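Local atomic coordinates of ochratoxinase (Aspergillus niger, PDB entry 4C65), a protein that hydrolyses the amide bond of the mycotoxin ochratoxin A, releasing phenylalanine as a zinc-dependent, homooctameric carboxypeptidase of the amidohydrolase superfamily. Residues I9-L14 / A42-K47; G13-G18 / R24-V29; V58-P63 / E396-D401; F349-G354 / L359-A364. All coordinates share one frame; numbering follows the deposited sequence.

Interaction 1: residues I9-L14 / A42-K47; sequences IIYAGL and ADIPKK
The CD1 methyl of Ile44 reaches across to Tyr11 and Ile9 on strand 7-15 of a mixed sheet, packed here against the loop that leads into helix 46-51; the subunit as a whole combines a twisted TIM barrel with a smaller beta-sandwich domain. Tyr11 takes the closer touch: its CE1 lies 3.4 Å from Ile44 CD1, with the phenol OH of Tyr11 at 3.7 Å from that same methyl. The two side chains meet at about a right angle. Ile9 adds a looser touch through its CG2 methyl. No hydrogen bond links the two segments, so the joint is purely apolar, and isoleucine suits it because its CG1 arm carries CD1 into the corner between Ile9 CG2 and the Tyr11 ring.

Two residues apart on strand 7-15, Ile9 and Tyr11 send their side chains to the same face; Ile10, between them, packs instead on Leu28 and Ile30. Leu49 of helix 46-51 touches Ile9, Tyr11 and Ile44, while Phe37, Ala27 and Val29 also pack on Ile44. Arg57 makes a cation-pi contact with the Tyr11 ring. Just after Ile44, Pro45 occupies the N-cap position of the helix, where its ring restricts the backbone. In Ile44, chi1 (-60°) sets CG1 beside the backbone N, and an extended chi2 (158°) carries CD1 to Tyr11 CE1.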
loop_
_atom_site.group_PDB
_atom_site.type_symbol
_atom_site.label_atom_id
_atom_site.label_comp_id
_atom_site.label_asym_id
_atom_site.label_seq_id
_atom_site.Cartn_x
_atom_site.Cartn_y
_atom_site.Cartn_z
ATOM N N ILE A 9 -37.591 3.900 48.700
ATOM C CA ILE A 9 -37.157 4.595 49.909
ATOM C C ILE A 9 -36.086 3.778 50.582
ATOM O O ILE A 9 -36.261 2.585 50.809
ATOM C CB ILE A 9 -38.303 4.845 50.906
ATOM C CG1 ILE A 9 -39.451 5.567 50.191
ATOM C CG2 ILE A 9 -37.806 5.690 52.072
ATOM C CD1 ILE A 9 -40.629 5.901 51.066
ATOM N N ILE A 10 -34.962 4.428 50.869
ATOM C CA ILE A 10 -33.867 3.795 51.584
ATOM C C ILE A 10 -33.618 4.549 52.885
ATOM O O ILE A 10 -33.332 5.740 52.861
ATOM C CB ILE A 10 -32.565 3.831 50.766
ATOM C CG1 ILE A 10 -32.780 3.212 49.389
ATOM C CG2 ILE A 10 -31.448 3.116 51.520
ATOM C CD1 ILE A 10 -31.759 3.670 48.368
ATOM N N TYR A 11 -33.782 3.854 54.007
ATOM C CA TYR A 11 -33.509 4.422 55.315
ATOM C C TYR A 11 -32.107 4.075 55.713
ATOM O O TYR A 11 -31.695 2.919 55.588
ATOM C CB TYR A 11 -34.470 3.850 56.347
ATOM C CG TYR A 11 -35.915 4.226 56.114
ATOM C CD1 TYR A 11 -36.448 5.376 56.662
ATOM C CD2 TYR A 11 -36.733 3.443 55.325
ATOM C CE1 TYR A 11 -37.775 5.727 56.456
ATOM C CE2 TYR A 11 -38.074 3.785 55.113
ATOM C CZ TYR A 11 -38.585 4.923 55.693
ATOM O OH TYR A 11 -39.889 5.263 55.505
ATOM N N ALA A 12 -31.371 5.063 56.204
ATOM C CA ALA A 12 -29.965 4.862 56.524
ATOM C C ALA A 12 -29.618 5.297 57.935
ATOM O O ALA A 12 -29.873 6.436 58.303
ATOM C CB ALA A 12 -29.084 5.599 55.516
ATOM N N GLY A 13 -28.988 4.405 58.702
ATOM C CA GLY A 13 -28.451 4.760 60.010
ATOM C C GLY A 13 -27.495 5.947 59.915
ATOM O O GLY A 13 -27.549 6.876 60.713
ATOM N N LEU A 14 -26.636 5.911 58.904
ATOM C CA LEU A 14 -25.726 7.005 58.590
ATOM C C LEU A 14 -25.739 7.252 57.083
ATOM O O LEU A 14 -25.577 6.322 56.295
ATOM C CB LEU A 14 -24.314 6.632 59.039
ATOM C CG LEU A 14 -23.221 7.676 58.832
ATOM C CD1 LEU A 14 -23.388 8.832 59.806
ATOM C CD2 LEU A 14 -21.856 7.026 58.988
ATOM N N ALA A 42 -37.563 11.602 59.350
ATOM C CA ALA A 42 -38.818 12.248 59.701
ATOM C C ALA A 42 -39.384 13.141 58.592
ATOM O O ALA A 42 -40.580 13.405 58.566
ATOM C CB ALA A 42 -38.662 13.042 60.991
ATOM N N ASP A 43 -38.543 13.585 57.667
ATOM C CA ASP A 43 -38.955 14.600 56.710
ATOM C C ASP A 43 -39.290 14.082 55.323
ATOM O O ASP A 43 -39.454 14.876 54.403
ATOM C CB ASP A 43 -37.883 15.676 56.596
ATOM C CG ASP A 43 -37.726 16.489 57.887
ATOM O OD1 ASP A 43 -38.657 16.570 58.704
ATOM O OD2 ASP A 43 -36.619 17.009 58.118
ATOM N N ILE A 44 -39.399 12.769 55.157
ATOM C CA ILE A 44 -39.723 12.214 53.848
ATOM C C ILE A 44 -41.074 12.754 53.387
ATOM O O ILE A 44 -42.057 12.556 54.063
ATOM C CB ILE A 44 -39.800 10.672 53.885
ATOM C CG1 ILE A 44 -38.464 10.057 54.335
ATOM C CG2 ILE A 44 -40.148 10.111 52.503
ATOM C CD1 ILE A 44 -38.600 8.660 54.896
ATOM N N PRO A 45 -41.128 13.434 52.228
ATOM C CA PRO A 45 -42.413 13.884 51.715
ATOM C C PRO A 45 -43.411 12.723 51.650
ATOM O O PRO A 45 -43.066 11.632 51.196
ATOM C CB PRO A 45 -42.079 14.396 50.314
ATOM C CG PRO A 45 -40.643 14.783 50.383
ATOM C CD PRO A 45 -40.015 13.795 51.319
ATOM N N LYS A 46 -44.631 12.966 52.118
ATOM C CA LYS A 46 -45.614 11.911 52.260
ATOM C C LYS A 46 -45.985 11.255 50.931
ATOM O O LYS A 46 -46.402 10.092 50.916
ATOM C CB LYS A 46 -46.895 12.440 52.943
ATOM C CG LYS A 46 -46.815 12.959 54.359
ATOM C CD LYS A 46 -45.720 12.288 55.133
ATOM C CE LYS A 46 -45.583 12.966 56.500
ATOM N NZ LYS A 46 -45.592 12.018 57.639
ATOM N N LYS A 47 -45.851 11.985 49.822
ATOM C CA LYS A 47 -46.210 11.425 48.513
ATOM C C LYS A 47 -45.369 10.211 48.168
ATOM O O LYS A 47 -45.869 9.272 47.563
ATOM C CB LYS A 47 -46.141 12.465 47.406
ATOM C CG LYS A 47 -44.794 13.105 47.196
ATOM C CD LYS A 47 -44.821 14.029 45.983
ATOM C CE LYS A 47 -43.585 14.926 45.962
ATOM N NZ LYS A 47 -43.249 15.489 44.636
#

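Interaction 2: residues G13-G18 / R24-V29; sequences GLLIPG and RNAALV
This is an antiparallel hairpin contact, part backbone pairing and part apolar packing, between the strands 7-15 and 26-31 where the chain turns a corner on both sides, at 13-14 and at 24-25. The single hydrogen bond across the two segments runs from Asn25 N to Gly13 O, 2.9 Å long and nearly straight at hydrogen (167°). The donor stands above the carbonyl plane, some 50° out of it. Arg24 CA also approaches Gly13 O, a CA-H...O contact of 3.4 Å, so one carbonyl oxygen meets two neighbouring residues. Leu14 and Arg24 form a non-hydrogen-bonded pair, and their side chains lie on the same face of the sheet: Leu14 CD1 touches the aliphatic Arg24 CG at 4.1 Å. Arginine fits this exposed position because its methylenes can lie against a leucine while the guanidinium reaches onward.

Behind this exposed pairing lies buried packing, where Leu15 reaches diagonally to Ala26, CB to CB at 3.7 Å. Alanine has nothing beyond CB, so Leu15 CD1 can pass over it toward Leu28. With CG trans to the backbone N (chi1 -172°), the isobutyl end of Leu15 turns toward strand 26-31, and its CD1 lies 4.3 Å from Leu28 CB.

On its far flank strand 7-15 bonds to strand 60-67, with Leu61 touching both Leu15 and Leu28; Val38 of strand 34-38 packs against the same two leucines, and Leu383 from a loop rests on Leu15.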
loop_
_atom_site.group_PDB
_atom_site.type_symbol
_atom_site.label_atom_id
_atom_site.label_comp_id
_atom_site.label_asym_id
_atom_site.label_seq_id
_atom_site.Cartn_x
_atom_site.Cartn_y
_atom_site.Cartn_z
ATOM N N GLY A 13 -28.988 4.405 58.702
ATOM C CA GLY A 13 -28.451 4.760 60.010
ATOM C C GLY A 13 -27.495 5.947 59.915
ATOM O O GLY A 13 -27.549 6.876 60.713
ATOM N N LEU A 14 -26.636 5.911 58.904
ATOM C CA LEU A 14 -25.726 7.005 58.590
ATOM C C LEU A 14 -25.739 7.252 57.083
ATOM O O LEU A 14 -25.577 6.322 56.295
ATOM C CB LEU A 14 -24.314 6.632 59.039
ATOM C CG LEU A 14 -23.221 7.676 58.832
ATOM C CD1 LEU A 14 -23.388 8.832 59.806
ATOM C CD2 LEU A 14 -21.856 7.026 58.988
ATOM N N LEU A 15 -25.907 8.512 56.690
ATOM C CA LEU A 15 -25.897 8.884 55.280
ATOM C C LEU A 15 -24.750 9.842 55.000
ATOM O O LEU A 15 -24.698 10.920 55.566
ATOM C CB LEU A 15 -27.234 9.494 54.861
ATOM C CG LEU A 15 -27.420 9.755 53.356
ATOM C CD1 LEU A 15 -28.849 9.502 52.920
ATOM C CD2 LEU A 15 -27.002 11.163 52.957
ATOM N N ILE A 16 -23.827 9.402 54.138
ATOM C CA ILE A 16 -22.667 10.181 53.751
ATOM C C ILE A 16 -22.965 10.774 52.375
ATOM O O ILE A 16 -22.973 10.048 51.383
ATOM C CB ILE A 16 -21.392 9.302 53.732
ATOM C CG1 ILE A 16 -21.172 8.677 55.116
ATOM C CG2 ILE A 16 -20.176 10.133 53.340
ATOM C CD1 ILE A 16 -20.306 7.443 55.124
ATOM N N PRO A 17 -23.260 12.083 52.322
ATOM C CA PRO A 17 -23.734 12.650 51.077
ATOM C C PRO A 17 -22.669 12.780 49.987
ATOM O O PRO A 17 -23.008 12.912 48.811
ATOM C CB PRO A 17 -24.282 14.013 51.506
ATOM C CG PRO A 17 -23.426 14.390 52.654
ATOM C CD PRO A 17 -23.187 13.094 53.382
ATOM N N GLY A 18 -21.396 12.772 50.371
ATOM C CA GLY A 18 -20.303 12.902 49.399
ATOM C C GLY A 18 -19.552 14.202 49.577
ATOM O O GLY A 18 -18.307 14.203 49.674
ATOM N N ARG A 24 -27.307 11.433 60.427
ATOM C CA ARG A 24 -27.777 10.256 61.124
ATOM C C ARG A 24 -29.270 10.059 60.932
ATOM O O ARG A 24 -30.026 11.024 60.843
ATOM C CB ARG A 24 -27.392 10.314 62.588
ATOM C CG ARG A 24 -25.996 9.801 62.807
ATOM C CD ARG A 24 -25.419 10.265 64.111
ATOM N NE ARG A 24 -23.970 10.126 64.158
ATOM C CZ ARG A 24 -23.226 10.613 65.159
ATOM N NH1 ARG A 24 -23.809 11.251 66.176
ATOM N NH2 ARG A 24 -21.907 10.459 65.147
ATOM N N ASN A 25 -29.684 8.796 60.877
ATOM C CA ASN A 25 -31.104 8.426 60.735
ATOM C C ASN A 25 -31.779 9.163 59.613
ATOM O O ASN A 25 -32.745 9.911 59.807
ATOM C CB ASN A 25 -31.867 8.640 62.048
ATOM C CG ASN A 25 -31.275 7.845 63.182
ATOM O OD1 ASN A 25 -31.137 6.629 63.095
ATOM N ND2 ASN A 25 -30.888 8.528 64.239
ATOM N N ALA A 26 -31.243 8.947 58.428
ATOM C CA ALA A 26 -31.641 9.678 57.266
ATOM C C ALA A 26 -32.429 8.777 56.341
ATOM O O ALA A 26 -32.614 7.585 56.619
ATOM C CB ALA A 26 -30.412 10.211 56.566
ATOM N N ALA A 27 -32.902 9.373 55.248
ATOM C CA ALA A 27 -33.574 8.636 54.218
ATOM C C ALA A 27 -33.255 9.237 52.876
ATOM O O ALA A 27 -33.004 10.435 52.755
ATOM C CB ALA A 27 -35.064 8.637 54.455
ATOM N N LEU A 28 -33.284 8.385 51.869
ATOM C CA LEU A 28 -33.105 8.799 50.501
ATOM C C LEU A 28 -34.216 8.203 49.660
ATOM O O LEU A 28 -34.538 7.014 49.796
ATOM C CB LEU A 28 -31.744 8.332 49.990
ATOM C CG LEU A 28 -31.391 8.742 48.560
ATOM C CD1 LEU A 28 -29.906 9.063 48.437
ATOM C CD2 LEU A 28 -31.788 7.645 47.561
ATOM N N VAL A 29 -34.795 9.010 48.784
ATOM C CA VAL A 29 -35.801 8.513 47.874
ATOM C C VAL A 29 -35.255 8.506 46.444
ATOM O O VAL A 29 -34.696 9.501 45.980
ATOM C CB VAL A 29 -37.070 9.362 47.920
ATOM C CG1 VAL A 29 -38.093 8.841 46.933
ATOM C CG2 VAL A 29 -37.650 9.369 49.329
#

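Interaction 3: residues V58-P63 / E396-D401; sequences VPVLMP and ENPLED
Val60 lays its CG2 methyl against the backbone of the loop 396-401, 3.7 Å from Glu396 O and 3.9 Å from Asn397 CA. Its other methyl, CG1, meets the CD corner of the Pro398 ring at 4.0 Å. The branched side chain thus straddles two successive parts of the loop: with CG1 trans to the backbone N (chi1 178°), CG2 falls on the N side and faces Glu396. Valine is at home in a strand, and its two branches suit two neighbours, the Glu396-Asn397 backbone and the proline ring. The bond from CA to CB of Glu396 points away from the 58-63 segment, and it is the backbone carbonyl that meets the valine. No hydrogen bond joins the two segments.

The loop owes its shape to its own bonds. Asn397 OD1 accepts from Leu399 N at 3.0 Å, an Asx turn, with the donor about 56° out of the side-chain carbonyl plane. A backbone bond from Glu400 N to Asn397 O, 3.1 Å, tightens the same bend. Asparagine is well suited here, its short amide being able to curl back on the chain, and the following proline has a restricted phi that agrees with the helix-like backbone angles of 398-400.

In the fold, this loop follows strand 391-394, which pairs antiparallel with strand 60-67; Val60 is itself backbone-bonded to Leu394. Strand 7-15 runs along the other flank, where Leu14 touches Asn397, while Ile362 of helix 358-365 packs on Pro398, Leu399 and Met62, and Phe405 joins Pro398 and Met62 from a loop.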
loop_
_atom_site.group_PDB
_atom_site.type_symbol
_atom_site.label_atom_id
_atom_site.label_comp_id
_atom_site.label_asym_id
_atom_site.label_seq_id
_atom_site.Cartn_x
_atom_site.Cartn_y
_atom_site.Cartn_z
ATOM N N VAL A 58 -30.689 0.215 55.753
ATOM C CA VAL A 58 -29.275 -0.111 55.737
ATOM C C VAL A 58 -28.516 0.733 56.753
ATOM O O VAL A 58 -28.938 1.835 57.080
ATOM C CB VAL A 58 -28.660 0.119 54.322
ATOM C CG1 VAL A 58 -29.405 -0.700 53.283
ATOM C CG2 VAL A 58 -28.676 1.593 53.937
ATOM N N PRO A 59 -27.381 0.219 57.242
ATOM C CA PRO A 59 -26.620 0.978 58.243
ATOM C C PRO A 59 -25.971 2.220 57.674
ATOM O O PRO A 59 -25.996 3.262 58.311
ATOM C CB PRO A 59 -25.541 -0.010 58.720
ATOM C CG PRO A 59 -25.969 -1.356 58.236
ATOM C CD PRO A 59 -26.833 -1.127 57.022
ATOM N N VAL A 60 -25.408 2.111 56.472
ATOM C CA VAL A 60 -24.673 3.216 55.857
ATOM C C VAL A 60 -25.029 3.366 54.390
ATOM O O VAL A 60 -25.017 2.390 53.645
ATOM C CB VAL A 60 -23.140 3.017 55.982
ATOM C CG1 VAL A 60 -22.385 4.148 55.303
ATOM C CG2 VAL A 60 -22.746 2.932 57.450
ATOM N N LEU A 61 -25.278 4.606 53.980
ATOM C CA LEU A 61 -25.558 4.918 52.594
ATOM C C LEU A 61 -24.642 6.041 52.106
ATOM O O LEU A 61 -24.358 6.991 52.856
ATOM C CB LEU A 61 -27.009 5.344 52.438
ATOM C CG LEU A 61 -27.614 5.228 51.051
ATOM C CD1 LEU A 61 -27.885 3.777 50.673
ATOM C CD2 LEU A 61 -28.906 6.042 50.977
ATOM N N MET A 62 -24.193 5.934 50.860
ATOM C CA MET A 62 -23.296 6.923 50.268
ATOM C C MET A 62 -23.392 6.892 48.752
ATOM O O MET A 62 -24.033 5.989 48.181
ATOM C CB MET A 62 -21.859 6.660 50.724
ATOM C CG MET A 62 -21.277 5.308 50.327
ATOM S SD MET A 62 -19.518 5.170 50.741
ATOM C CE MET A 62 -18.793 6.155 49.424
ATOM N N PRO A 63 -22.767 7.861 48.082
ATOM C CA PRO A 63 -22.740 7.785 46.620
ATOM C C PRO A 63 -21.929 6.622 46.115
ATOM O O PRO A 63 -20.984 6.180 46.772
ATOM C CB PRO A 63 -22.051 9.098 46.195
ATOM C CG PRO A 63 -22.031 9.959 47.405
ATOM C CD PRO A 63 -22.018 9.021 48.570
ATOM N N GLU A 396 -20.817 -1.448 57.319
ATOM C CA GLU A 396 -20.065 -0.736 58.367
ATOM C C GLU A 396 -19.689 0.668 57.947
ATOM O O GLU A 396 -19.698 1.007 56.776
ATOM C CB GLU A 396 -18.797 -1.482 58.782
ATOM C CG GLU A 396 -19.086 -2.647 59.766
ATOM C CD GLU A 396 -18.831 -4.051 59.258
ATOM O OE1 GLU A 396 -18.149 -4.234 58.214
ATOM O OE2 GLU A 396 -19.282 -4.990 59.977
ATOM N N ASN A 397 -19.360 1.477 58.943
ATOM C CA ASN A 397 -19.067 2.892 58.763
ATOM C C ASN A 397 -17.627 3.098 58.288
ATOM O O ASN A 397 -16.692 2.897 59.053
ATOM C CB ASN A 397 -19.298 3.633 60.077
ATOM C CG ASN A 397 -19.033 5.109 59.973
ATOM O OD1 ASN A 397 -18.766 5.644 58.896
ATOM N ND2 ASN A 397 -19.046 5.774 61.100
ATOM N N PRO A 398 -17.457 3.496 57.015
ATOM C CA PRO A 398 -16.129 3.655 56.469
ATOM C C PRO A 398 -15.341 4.804 57.104
ATOM O O PRO A 398 -14.124 4.819 57.010
ATOM C CB PRO A 398 -16.396 3.905 54.989
ATOM C CG PRO A 398 -17.728 4.563 54.962
ATOM C CD PRO A 398 -18.506 3.915 56.060
ATOM N N LEU A 399 -16.026 5.739 57.761
ATOM C CA LEU A 399 -15.367 6.866 58.415
ATOM C C LEU A 399 -14.591 6.418 59.643
ATOM O O LEU A 399 -13.674 7.116 60.061
ATOM C CB LEU A 399 -16.390 7.931 58.812
ATOM C CG LEU A 399 -17.278 8.453 57.690
ATOM C CD1 LEU A 399 -18.288 9.432 58.245
ATOM C CD2 LEU A 399 -16.447 9.105 56.603
ATOM N N GLU A 400 -14.965 5.262 60.200
ATOM C CA GLU A 400 -14.234 4.634 61.328
ATOM C C GLU A 400 -13.087 3.821 60.805
ATOM O O GLU A 400 -12.143 3.594 61.532
ATOM C CB GLU A 400 -15.057 3.572 62.115
ATOM C CG GLU A 400 -15.120 3.687 63.623
ATOM C CD GLU A 400 -16.418 4.313 64.001
ATOM O OE1 GLU A 400 -17.451 3.643 63.765
ATOM O OE2 GLU A 400 -16.424 5.459 64.478
ATOM N N ASP A 401 -13.195 3.314 59.576
ATOM C CA ASP A 401 -12.141 2.499 58.965
ATOM C C ASP A 401 -12.278 2.525 57.452
ATOM O O ASP A 401 -13.154 1.867 56.874
ATOM C CB ASP A 401 -12.205 1.059 59.493
ATOM C CG ASP A 401 -11.071 0.173 58.969
ATOM O OD1 ASP A 401 -10.074 0.678 58.399
ATOM O OD2 ASP A 401 -11.185 -1.060 59.144
#

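Interaction 4: residues F349-G354 / L359-A364; sequences FAVERG and LEAIKA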
loop_
_atom_site.group_PDB
_atom_site.type_symbol
_atom_site.label_atom_id
_atom_site.label_comp_id
_atom_site.label_asym_id
_atom_site.label_seq_id
_atom_site.Cartn_x
_atom_site.Cartn_y
_atom_site.Cartn_z
ATOM N N PHE A 349 -4.837 4.860 50.723
ATOM C CA PHE A 349 -3.660 5.673 50.530
ATOM C C PHE A 349 -3.958 7.147 50.620
ATOM O O PHE A 349 -3.120 7.900 51.089
ATOM C CB PHE A 349 -2.956 5.336 49.206
ATOM C CG PHE A 349 -2.486 3.903 49.111
ATOM C CD1 PHE A 349 -1.840 3.297 50.172
ATOM C CD2 PHE A 349 -2.670 3.176 47.934
ATOM C CE1 PHE A 349 -1.402 1.993 50.074
ATOM C CE2 PHE A 349 -2.245 1.865 47.836
ATOM C CZ PHE A 349 -1.607 1.277 48.906
ATOM N N ALA A 350 -5.145 7.564 50.194
ATOM C CA ALA A 350 -5.563 8.951 50.372
ATOM C C ALA A 350 -5.502 9.371 51.848
ATOM O O ALA A 350 -5.057 10.478 52.179
ATOM C CB ALA A 350 -6.956 9.146 49.835
ATOM N N VAL A 351 -5.913 8.464 52.734
ATOM C CA VAL A 351 -5.874 8.718 54.162
ATOM C C VAL A 351 -4.463 8.535 54.712
ATOM O O VAL A 351 -3.888 9.458 55.278
ATOM C CB VAL A 351 -6.867 7.800 54.930
ATOM C CG1 VAL A 351 -6.725 7.959 56.439
ATOM C CG2 VAL A 351 -8.299 8.084 54.487
ATOM N N GLU A 352 -3.902 7.351 54.516
ATOM C CA GLU A 352 -2.663 6.955 55.202
ATOM C C GLU A 352 -1.367 7.496 54.601
ATOM O O GLU A 352 -0.365 7.551 55.281
ATOM C CB GLU A 352 -2.584 5.430 55.294
ATOM C CG GLU A 352 -3.711 4.841 56.132
ATOM C CD GLU A 352 -3.666 3.330 56.252
ATOM O OE1 GLU A 352 -2.686 2.706 55.801
ATOM O OE2 GLU A 352 -4.624 2.755 56.822
ATOM N N ARG A 353 -1.391 7.888 53.332
ATOM C CA ARG A 353 -0.250 8.519 52.690
ATOM C C ARG A 353 -0.496 10.005 52.449
ATOM O O ARG A 353 0.367 10.835 52.703
ATOM C CB ARG A 353 0.039 7.859 51.348
ATOM C CG ARG A 353 0.542 6.443 51.416
ATOM C CD ARG A 353 2.007 6.389 51.812
ATOM N NE ARG A 353 2.301 5.166 52.565
ATOM C CZ ARG A 353 3.428 4.440 52.547
ATOM N NH1 ARG A 353 4.495 4.769 51.791
ATOM N NH2 ARG A 353 3.508 3.338 53.314
ATOM N N GLY A 354 -1.658 10.336 51.916
ATOM C CA GLY A 354 -1.974 11.718 51.581
ATOM C C GLY A 354 -2.245 12.573 52.797
ATOM O O GLY A 354 -1.911 13.748 52.818
ATOM N N LEU A 359 -13.468 11.160 55.517
ATOM C CA LEU A 359 -14.540 11.918 54.868
ATOM C C LEU A 359 -14.042 12.657 53.614
ATOM O O LEU A 359 -14.737 12.700 52.593
ATOM C CB LEU A 359 -15.175 12.902 55.850
ATOM C CG LEU A 359 -16.482 13.566 55.427
ATOM C CD1 LEU A 359 -17.580 12.542 55.210
ATOM C CD2 LEU A 359 -16.882 14.547 56.499
ATOM N N GLU A 360 -12.836 13.219 53.686
ATOM C CA GLU A 360 -12.224 13.862 52.508
ATOM C C GLU A 360 -11.882 12.857 51.422
ATOM O O GLU A 360 -12.056 13.137 50.233
ATOM C CB GLU A 360 -10.975 14.626 52.905
ATOM C CG GLU A 360 -11.258 15.933 53.636
ATOM C CD GLU A 360 -10.034 16.458 54.387
ATOM O OE1 GLU A 360 -8.969 15.817 54.410
ATOM O OE2 GLU A 360 -10.136 17.522 55.015
ATOM N N ALA A 361 -11.407 11.686 51.832
ATOM C CA ALA A 361 -11.090 10.616 50.895
ATOM C C ALA A 361 -12.322 10.200 50.109
ATOM O O ALA A 361 -12.269 10.036 48.887
ATOM C CB ALA A 361 -10.511 9.420 51.626
ATOM N N ILE A 362 -13.428 10.058 50.815
ATOM C CA ILE A 362 -14.696 9.714 50.180
ATOM C C ILE A 362 -15.162 10.795 49.219
ATOM O O ILE A 362 -15.655 10.487 48.145
ATOM C CB ILE A 362 -15.771 9.387 51.232
ATOM C CG1 ILE A 362 -15.467 8.001 51.837
ATOM C CG2 ILE A 362 -17.172 9.404 50.620
ATOM C CD1 ILE A 362 -16.318 7.629 53.029
ATOM N N LYS A 363 -14.953 12.055 49.587
ATOM C CA LYS A 363 -15.272 13.208 48.731
ATOM C C LYS A 363 -14.487 13.151 47.422
ATOM O O LYS A 363 -15.016 13.375 46.336
ATOM C CB LYS A 363 -14.934 14.489 49.481
ATOM C CG LYS A 363 -15.259 15.756 48.723
ATOM C CD LYS A 363 -14.662 17.017 49.306
ATOM C CE LYS A 363 -15.167 18.148 48.522
ATOM N NZ LYS A 363 -15.474 19.425 49.202
ATOM N N ALA A 364 -13.216 12.813 47.543
ATOM C CA ALA A 364 -12.336 12.676 46.382
ATOM C C ALA A 364 -12.736 11.496 45.479
ATOM O O ALA A 364 -12.417 11.503 44.288
ATOM C CB ALA A 364 -10.890 12.524 46.837
#
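Phe349 O is gripped by two backbone donors of its own helix, Arg353 N at 2.8 Å and Gly354 N at 3.0 Å. The first is the regular alpha-helical bond and the second spans one residue more, so the helix widens into a pi-type turn at 350-354. Gly354 suits that turn because a beta-carbon there would run into Ala350 O. Segment 359-364, in helix 358-365, keeps regular alpha-helical bonds, with Lys363 N bonded to Leu359 O at 3.1 Å and Ala364 N to Glu360 O at 2.9 Å.

Between the helices the contact is apolar and small. Ala350 CB faces Ala361 CB at 4.0 Å, and Val351 CG2 reaches the same Ala361 methyl at 3.9 Å. One methyl is therefore met by two, and the paired alanines let the backbones come near, the CA atoms of Ala350 and Ala361 being 5.8 Å apart. Val351 holds CG1 trans to its backbone N (chi1 174°), which puts CG2 on the N side, against Ala361.

Within the amidohydrolase fold these are two consecutive helices, 344-354 and 358-365, joined by a short turn and packed on each other. A backbone bond between Ala350 and Met356, and a bond from Glu360 N to the Thr357 side-chain OG1, tie the turn to both helices. Arg353 forms a salt bridge with Glu292 of helix 288-297. Tyr321 of helix 304-327 packs on Ala350. Lys363, on the second helix, has its ammonium in a salt bridge with Asp19.

How the interactions relate
Interactions 1, 2 and 3 all involve one mixed sheet, but 1 and 3 pack a non-strand segment against it: strand 7-15 takes part in the first two, which share Gly13 and Leu14, and it pairs with strand 60-67 of interaction 3. Interaction 4 instead joins two helices, yet Ile362 and Leu359 reach back to Ile16, Met62, Pro398 and Leu399, so its second helix abuts interactions 2 and 3. Interactions 1 and 4 are buried and purely apolar across their segments; 2 and 3 are partly buried, and of all four interaction 2 alone has a hydrogen bond across its segments. Interaction 3 sets a side chain against loop backbone. Interactions 1 and 4 lie about 29 Å apart between centres, without touching.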